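Local coordinates for protein beta-catenin homolog sys-1 (Caenorhabditis elegans, PDB 3C2G) that coregulates transcription in the Wnt signalling asymmetry pathway, binding the TCF factor POP-1 directly and activating or repressing target genes, at residues C305-L308 against L309-D313; A318-L322 against E323-P327; K205-I209 against W210-P214. All blocks are in the same frame, centred on the assembly; numbering follows the deposited sequence.

Contact 1 of 3, residues C305-L308 against L309-D313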
loop_
_atom_site.group_PDB
_atom_site.type_symbol
_atom_site.label_atom_id
_atom_site.label_comp_id
_atom_site.label_asym_id
_atom_site.label_seq_id
_atom_site.Cartn_x
_atom_site.Cartn_y
_atom_site.Cartn_z
ATOM N N CYS A 305 0.323 -4.927 -9.140
ATOM C CA CYS A 305 -0.846 -4.058 -8.993
ATOM C C CYS A 305 -0.852 -3.290 -7.669
ATOM O O CYS A 305 -1.267 -2.129 -7.623
ATOM C CB CYS A 305 -2.139 -4.846 -9.232
ATOM S SG CYS A 305 -2.291 -5.396 -10.999
ATOM N N LYS A 306 -0.360 -3.934 -6.614
ATOM C CA LYS A 306 -0.137 -3.302 -5.301
ATOM C C LYS A 306 0.780 -2.076 -5.415
ATOM O O LYS A 306 0.489 -1.023 -4.853
ATOM C CB LYS A 306 0.486 -4.322 -4.346
ATOM C CG LYS A 306 0.529 -3.925 -2.873
ATOM C CD LYS A 306 1.467 -4.886 -2.101
ATOM C CE LYS A 306 1.434 -4.698 -0.561
ATOM N NZ LYS A 306 1.539 -3.275 -0.083
ATOM N N LEU A 307 1.877 -2.222 -6.153
ATOM C CA LEU A 307 2.794 -1.132 -6.391
ATOM C C LEU A 307 2.190 -0.030 -7.292
ATOM O O LEU A 307 2.410 1.151 -7.058
ATOM C CB LEU A 307 4.113 -1.668 -6.971
ATOM C CG LEU A 307 5.249 -0.656 -7.199
ATOM C CD1 LEU A 307 5.689 0.060 -5.918
ATOM C CD2 LEU A 307 6.450 -1.295 -7.918
ATOM N N LEU A 308 1.437 -0.426 -8.315
ATOM C CA LEU A 308 0.698 0.518 -9.136
ATOM C C LEU A 308 -0.217 1.359 -8.266
ATOM O O LEU A 308 -0.229 2.579 -8.384
ATOM C CB LEU A 308 -0.117 -0.199 -10.204
ATOM C CG LEU A 308 0.667 -0.637 -11.439
ATOM C CD1 LEU A 308 -0.236 -1.397 -12.397
ATOM C CD2 LEU A 308 1.293 0.546 -12.136
ATOM N N LEU A 309 -0.962 0.708 -7.381
ATOM C CA LEU A 309 -1.830 1.413 -6.462
ATOM C C LEU A 309 -1.029 2.487 -5.718
ATOM O O LEU A 309 -1.450 3.630 -5.621
ATOM C CB LEU A 309 -2.457 0.427 -5.471
ATOM C CG LEU A 309 -3.468 1.001 -4.480
ATOM C CD1 LEU A 309 -4.672 1.625 -5.222
ATOM C CD2 LEU A 309 -3.925 -0.037 -3.429
ATOM N N GLN A 310 0.151 2.113 -5.239
ATOM C CA GLN A 310 0.911 2.956 -4.352
ATOM C C GLN A 310 1.402 4.218 -5.033
ATOM O O GLN A 310 1.596 5.226 -4.378
ATOM C CB GLN A 310 2.104 2.173 -3.833
ATOM C CG GLN A 310 2.731 2.752 -2.589
ATOM C CD GLN A 310 3.913 1.920 -2.113
ATOM O OE1 GLN A 310 3.811 0.690 -2.021
ATOM N NE2 GLN A 310 5.041 2.581 -1.826
ATOM N N VAL A 311 1.625 4.152 -6.340
ATOM C CA VAL A 311 2.203 5.278 -7.082
ATOM C C VAL A 311 1.144 6.063 -7.888
ATOM O O VAL A 311 1.489 6.978 -8.646
ATOM C CB VAL A 311 3.352 4.819 -8.052
ATOM C CG1 VAL A 311 4.441 4.053 -7.292
ATOM C CG2 VAL A 311 2.810 3.977 -9.217
ATOM N N SER A 312 -0.124 5.692 -7.710
ATOM C CA SER A 312 -1.210 6.153 -8.558
ATOM C C SER A 312 -1.542 7.643 -8.407
ATOM O O SER A 312 -2.072 8.253 -9.328
ATOM C CB SER A 312 -2.461 5.308 -8.312
ATOM O OG SER A 312 -2.927 5.466 -6.988
ATOM N N ASP A 313 -1.226 8.221 -7.252
ATOM C CA ASP A 313 -1.470 9.635 -7.020
ATOM C C ASP A 313 -0.357 10.567 -7.533
ATOM O O ASP A 313 -0.369 11.766 -7.266
ATOM C CB ASP A 313 -1.804 9.893 -5.545
ATOM C CG ASP A 313 -0.696 9.433 -4.586
ATOM O OD1 ASP A 313 -0.212 8.274 -4.684
ATOM O OD2 ASP A 313 -0.322 10.237 -3.699
#
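Leu309 N donates to Cys305 O at 2.9 Å, a nearly straight bond (164°) of the regular alpha-helical kind, and one residue further on Gln310 N reaches Lys306 O over a longer 3.2 Å. At Val311 the pattern slackens: Val311 N lies 3.2 Å from Leu308 O, well above the plane of that carbonyl, and makes a second, weak bond to Leu307 O. The side chain of Val311 lies over the same carbonyls, CG2 3.4 Å from Leu308 O, while CG1 meets Leu307 CD1 at 4.4 Å as the apolar touch along the helix. Leu307 reaches it because CG lies anti to the backbone N (chi1 -176°), swinging the branch along the helix. Ser312 finishes the turn. Its OG, held between the backbone N and the carbonyl carbon (chi1 64°), folds back on Leu309 O at 2.7 Å, and its own N bonds the same oxygen, which is thus gripped by two donors; the hydroxyl also pairs with Asn351 of helix 339-352. With an alanine here, Leu309 O would probably keep the backbone donor alone and Asn351 lose its hydroxyl mate. Further out, Leu307 and Val311 pack on helices 285-292 and 274-282; Leu308 touches Ile289 of the former and Phe348 of helix 339-352, on which Cys305 and Leu309 also lie, as expected inside an armadillo domain, a superhelix of stacked helices. Gln310 NE2 is bonded to Gly268 O, and the bound POP-1 peptide takes a salt bridge from Asp313 OD1 and packs an aromatic side chain on Leu309. Apolar residues thus fix the helix in the core, while Leu309 offers the peptide an apolar surface and Asp313, just beyond, a carboxylate.

Contact 2 of 3, residues A318-L322 against E323-P327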
loop_
_atom_site.group_PDB
_atom_site.type_symbol
_atom_site.label_atom_id
_atom_site.label_comp_id
_atom_site.label_asym_id
_atom_site.label_seq_id
_atom_site.Cartn_x
_atom_site.Cartn_y
_atom_site.Cartn_z
ATOM N N ALA A 318 0.410 12.702 -15.194
ATOM C CA ALA A 318 -0.103 13.653 -16.196
ATOM C C ALA A 318 0.787 13.741 -17.432
ATOM O O ALA A 318 0.339 14.213 -18.473
ATOM C CB ALA A 318 -0.295 15.028 -15.601
ATOM N N LYS A 319 2.037 13.291 -17.331
ATOM C CA LYS A 319 2.943 13.362 -18.476
ATOM C C LYS A 319 3.276 12.020 -19.091
ATOM O O LYS A 319 3.855 11.973 -20.161
ATOM C CB LYS A 319 4.239 14.086 -18.124
ATOM C CG LYS A 319 4.160 15.602 -18.254
ATOM C CD LYS A 319 4.245 16.277 -16.889
ATOM C CE LYS A 319 4.155 17.796 -17.001
ATOM N NZ LYS A 319 2.762 18.234 -17.316
ATOM N N THR A 320 2.915 10.926 -18.434
ATOM C CA THR A 320 3.249 9.590 -18.946
ATOM C C THR A 320 2.287 9.173 -20.055
ATOM O O THR A 320 1.092 9.319 -19.889
ATOM C CB THR A 320 3.245 8.547 -17.795
ATOM O OG1 THR A 320 4.398 8.760 -16.982
ATOM C CG2 THR A 320 3.286 7.112 -18.316
ATOM N N PRO A 321 2.812 8.657 -21.187
ATOM C CA PRO A 321 1.927 8.108 -22.224
ATOM C C PRO A 321 1.067 6.972 -21.672
ATOM O O PRO A 321 1.592 5.924 -21.308
ATOM C CB PRO A 321 2.910 7.573 -23.283
ATOM C CG PRO A 321 4.170 8.369 -23.072
ATOM C CD PRO A 321 4.235 8.566 -21.580
ATOM N N LEU A 322 -0.244 7.175 -21.625
ATOM C CA LEU A 322 -1.142 6.198 -21.032
ATOM C C LEU A 322 -2.072 5.518 -22.039
ATOM O O LEU A 322 -2.906 4.686 -21.662
ATOM C CB LEU A 322 -1.917 6.833 -19.869
ATOM C CG LEU A 322 -1.082 7.060 -18.596
ATOM C CD1 LEU A 322 -1.794 7.923 -17.587
ATOM C CD2 LEU A 322 -0.675 5.752 -17.945
ATOM N N GLU A 323 -1.890 5.833 -23.322
ATOM C CA GLU A 323 -2.779 5.344 -24.387
ATOM C C GLU A 323 -2.792 3.820 -24.503
ATOM O O GLU A 323 -3.762 3.243 -24.980
ATOM C CB GLU A 323 -2.418 5.956 -25.748
ATOM C CG GLU A 323 -2.555 7.484 -25.860
ATOM C CD GLU A 323 -1.537 8.276 -25.008
ATOM O OE1 GLU A 323 -0.435 7.745 -24.687
ATOM O OE2 GLU A 323 -1.853 9.443 -24.658
ATOM N N ASN A 324 -1.712 3.170 -24.081
ATOM C CA ASN A 324 -1.630 1.715 -24.150
ATOM C C ASN A 324 -1.765 1.058 -22.786
ATOM O O ASN A 324 -2.484 0.070 -22.645
ATOM C CB ASN A 324 -0.345 1.282 -24.845
ATOM C CG ASN A 324 -0.254 1.804 -26.274
ATOM O OD1 ASN A 324 -1.008 1.379 -27.153
ATOM N ND2 ASN A 324 0.673 2.735 -26.509
ATOM N N ILE A 325 -1.094 1.627 -21.790
ATOM C CA ILE A 325 -1.150 1.158 -20.409
ATOM C C ILE A 325 -2.589 1.086 -19.896
ATOM O O ILE A 325 -3.028 0.053 -19.371
ATOM C CB ILE A 325 -0.295 2.077 -19.480
ATOM C CG1 ILE A 325 1.201 1.858 -19.719
ATOM C CG2 ILE A 325 -0.623 1.872 -18.014
ATOM C CD1 ILE A 325 2.050 2.988 -19.187
ATOM N N LEU A 326 -3.332 2.171 -20.059
ATOM C CA LEU A 326 -4.645 2.248 -19.444
ATOM C C LEU A 326 -5.632 1.222 -19.976
ATOM O O LEU A 326 -6.241 0.510 -19.182
ATOM C CB LEU A 326 -5.208 3.669 -19.500
ATOM C CG LEU A 326 -6.282 4.095 -18.497
ATOM C CD1 LEU A 326 -6.089 3.502 -17.126
ATOM C CD2 LEU A 326 -6.252 5.601 -18.381
ATOM N N PRO A 327 -5.789 1.112 -21.311
ATOM C CA PRO A 327 -6.662 0.040 -21.812
ATOM C C PRO A 327 -6.257 -1.353 -21.334
ATOM O O PRO A 327 -7.130 -2.186 -21.059
ATOM C CB PRO A 327 -6.513 0.145 -23.325
ATOM C CG PRO A 327 -6.145 1.558 -23.555
ATOM C CD PRO A 327 -5.268 1.940 -22.413
HETATM O O HOH W 1 -1.276 9.700 -21.996
#
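Leu322 packs against Ile325 as the chain turns into helix 325-335, and the glutamate between them folds back over the loop. From CB, Glu323 starts 3.8 Å from Leu322 C. CG, beside the backbone N, leads to a bend at chi2 (68°) that doubles the chain back, and CD comes within 3.8 Å of Leu322 N. At the tip the two carboxylate oxygens part company: OE1 lies 3.4 Å from Pro321 CA, close to the proline ring, whereas OE2 accepts from a water at 2.7 Å. The same water accepts from Leu322 N at 2.8 Å, bridging the Leu322 backbone to the Glu323 carboxylate. A negative group at this end would probably be favoured by the helix dipole. The loop 318-322 carries the chain from helix 298-311 to helix 325-335 in the armadillo domain, and Leu322 O accepts from Leu326 N at 3.0 Å (162°), an i to i+4 bond leading into the helix. Leu326 CB sits against that same oxygen. On the apolar side, Leu322 CD2 touches Ile325 CG2 at 3.9 Å, the two side chains crossing at a slant, and Ile325 CD1 extends back to the carbonyl oxygen of Pro321. Thr320 CG2 just meets that CD1 as well. Beyond the turn, Leu322 and Leu326 bury themselves against Val359 of helix 357-365, with Val352 and Leu349 of helix 339-352 beside them, and Ile325 packs on Val286 and Thr290 of helix 285-292.

Contact 3 of 3, residues K205-I209 against W210-P214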
loop_
_atom_site.group_PDB
_atom_site.type_symbol
_atom_site.label_atom_id
_atom_site.label_comp_id
_atom_site.label_asym_id
_atom_site.label_seq_id
_atom_site.Cartn_x
_atom_site.Cartn_y
_atom_site.Cartn_z
ATOM N N LYS A 205 16.529 5.336 2.486
ATOM C CA LYS A 205 15.705 5.228 1.295
ATOM C C LYS A 205 16.115 6.282 0.277
ATOM O O LYS A 205 16.367 5.962 -0.892
ATOM C CB LYS A 205 14.225 5.357 1.645
ATOM C CG LYS A 205 13.698 4.165 2.406
ATOM C CD LYS A 205 12.291 4.393 2.868
ATOM C CE LYS A 205 11.845 3.320 3.835
ATOM N NZ LYS A 205 10.434 3.556 4.229
ATOM N N ASP A 206 16.216 7.526 0.744
ATOM C CA ASP A 206 16.627 8.651 -0.089
ATOM C C ASP A 206 18.066 8.556 -0.550
ATOM O O ASP A 206 18.417 9.094 -1.595
ATOM C CB ASP A 206 16.411 9.972 0.642
ATOM C CG ASP A 206 14.966 10.406 0.644
ATOM O OD1 ASP A 206 14.157 9.836 -0.116
ATOM O OD2 ASP A 206 14.634 11.328 1.408
ATOM N N TYR A 207 18.916 7.899 0.226
ATOM C CA TYR A 207 20.279 7.705 -0.241
ATOM C C TYR A 207 20.288 6.703 -1.394
ATOM O O TYR A 207 20.963 6.918 -2.400
ATOM C CB TYR A 207 21.253 7.289 0.879
ATOM C CG TYR A 207 22.640 7.021 0.337
ATOM C CD1 TYR A 207 23.399 8.051 -0.221
ATOM C CD2 TYR A 207 23.175 5.731 0.335
ATOM C CE1 TYR A 207 24.664 7.812 -0.751
ATOM C CE2 TYR A 207 24.450 5.478 -0.193
ATOM C CZ TYR A 207 25.186 6.528 -0.732
ATOM O OH TYR A 207 26.442 6.296 -1.259
ATOM N N PHE A 208 19.519 5.628 -1.245
ATOM C CA PHE A 208 19.417 4.605 -2.288
ATOM C C PHE A 208 18.773 5.108 -3.576
ATOM O O PHE A 208 19.221 4.765 -4.661
ATOM C CB PHE A 208 18.678 3.366 -1.777
ATOM C CG PHE A 208 19.455 2.572 -0.768
ATOM C CD1 PHE A 208 20.830 2.415 -0.893
ATOM C CD2 PHE A 208 18.803 1.954 0.296
ATOM C CE1 PHE A 208 21.541 1.675 0.039
ATOM C CE2 PHE A 208 19.504 1.209 1.228
ATOM C CZ PHE A 208 20.871 1.068 1.101
ATOM N N ILE A 209 17.726 5.916 -3.445
ATOM C CA ILE A 209 17.037 6.481 -4.593
ATOM C C ILE A 209 17.875 7.570 -5.260
ATOM O O ILE A 209 18.278 7.442 -6.419
ATOM C CB ILE A 209 15.678 7.078 -4.181
ATOM C CG1 ILE A 209 14.719 5.978 -3.746
ATOM C CG2 ILE A 209 15.064 7.865 -5.323
ATOM C CD1 ILE A 209 13.597 6.488 -2.878
ATOM N N TRP A 210 18.148 8.630 -4.509
ATOM C CA TRP A 210 18.661 9.859 -5.083
ATOM C C TRP A 210 20.182 9.952 -5.123
ATOM O O TRP A 210 20.725 10.736 -5.891
ATOM C CB TRP A 210 18.060 11.058 -4.357
ATOM C CG TRP A 210 16.571 11.102 -4.469
ATOM C CD1 TRP A 210 15.667 10.862 -3.478
ATOM C CD2 TRP A 210 15.810 11.375 -5.649
ATOM N NE1 TRP A 210 14.391 10.992 -3.958
ATOM C CE2 TRP A 210 14.448 11.295 -5.293
ATOM C CE3 TRP A 210 16.147 11.680 -6.977
ATOM C CZ2 TRP A 210 13.416 11.516 -6.216
ATOM C CZ3 TRP A 210 15.124 11.899 -7.892
ATOM C CH2 TRP A 210 13.774 11.817 -7.506
ATOM N N ASN A 211 20.866 9.161 -4.301
ATOM C CA ASN A 211 22.330 9.191 -4.248
ATOM C C ASN A 211 22.841 10.634 -4.121
ATOM O O ASN A 211 23.783 11.035 -4.806
ATOM C CB ASN A 211 22.911 8.493 -5.490
ATOM C CG ASN A 211 24.350 8.018 -5.298
ATOM O OD1 ASN A 211 25.112 8.573 -4.499
ATOM N ND2 ASN A 211 24.731 6.987 -6.052
ATOM N N ASN A 212 22.189 11.413 -3.259
ATOM C CA ASN A 212 22.537 12.827 -3.048
ATOM C C ASN A 212 22.430 13.730 -4.289
ATOM O O ASN A 212 23.197 14.682 -4.436
ATOM C CB ASN A 212 23.925 12.967 -2.390
ATOM C CG ASN A 212 23.927 12.547 -0.924
ATOM O OD1 ASN A 212 24.680 11.651 -0.519
ATOM N ND2 ASN A 212 23.072 13.182 -0.124
ATOM N N ASN A 213 21.484 13.426 -5.175
ATOM C CA ASN A 213 21.169 14.308 -6.303
ATOM C C ASN A 213 19.835 15.021 -6.091
ATOM O O ASN A 213 19.052 14.608 -5.239
ATOM C CB ASN A 213 21.159 13.532 -7.621
ATOM C CG ASN A 213 22.551 13.235 -8.127
ATOM O OD1 ASN A 213 22.969 13.752 -9.166
ATOM N ND2 ASN A 213 23.289 12.409 -7.389
ATOM N N PRO A 214 19.577 16.104 -6.852
ATOM C CA PRO A 214 18.313 16.827 -6.678
ATOM C C PRO A 214 17.088 15.973 -7.026
ATOM O O PRO A 214 17.100 15.246 -8.032
ATOM C CB PRO A 214 18.443 18.011 -7.646
ATOM C CG PRO A 214 19.911 18.134 -7.911
ATOM C CD PRO A 214 20.421 16.734 -7.884
#
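Ile209 and Trp210 run side by side and point the same way, with CG2 of the isoleucine planted over the indole. That methyl is 3.4 Å from the centroid of the five-membered ring and only 5° off its normal, a CH-pi contact; it gets there because CG2 is anti to the backbone N of Ile209, while CG1 goes off beside it. The indole is met at its edge by Asp206, whose OD1 lies in the ring plane 3.8 Å from Trp210 CD1, carboxylate and ring being turned 61° apart. Asp206 OD1 is hydrogen-bonded to His272, and His215 stacks on the indole. Helix 202-210 of the armadillo domain ends here: Trp210 N still donates to Asp206 O, and Asn211 N to Tyr207 O at 2.9 Å, but Asn211 has positive phi. A type I' beta turn from Trp210 to Asn213 follows, closed by Asn213 N to Trp210 O at 2.9 Å. The amide of Asn213 secures it further, ND2 donating to Asn211 O at 3.0 Å, a bond lying near the plane of that side-chain amide. Tyr207 and Asn211 lie alongside each other with ring and amide planes 66° apart, Asn211 OD1 being 3.9 Å from Tyr207 CE1. Asn212 slants across the same tyrosine, OD1 at the ring edge 3.8 Å from CD1. Ile209 also packs on Ile225 of helix 224-239 and Ala276 of helix 274-282, and Trp210 touches Arg282 of the latter.

In the fold
The three contacts sit in series along the armadillo domain, contact 3 first in sequence, then contact 1, then contact 2, and none touches another. Contact 1 is the most central, about 7 Å from the centre of the chain, and it is the one that meets the bound POP-1 peptide. Contact 2 lies about 14 Å from it between centres, where the following loop enters helix 325-335; both pack on helices 285-292 and 339-352. Contact 3 is about 21 Å from contact 1 and 27 Å from contact 2 between centres; it shares helix 274-282 with contact 1, Ile209 and Val311 both leaning on that helix.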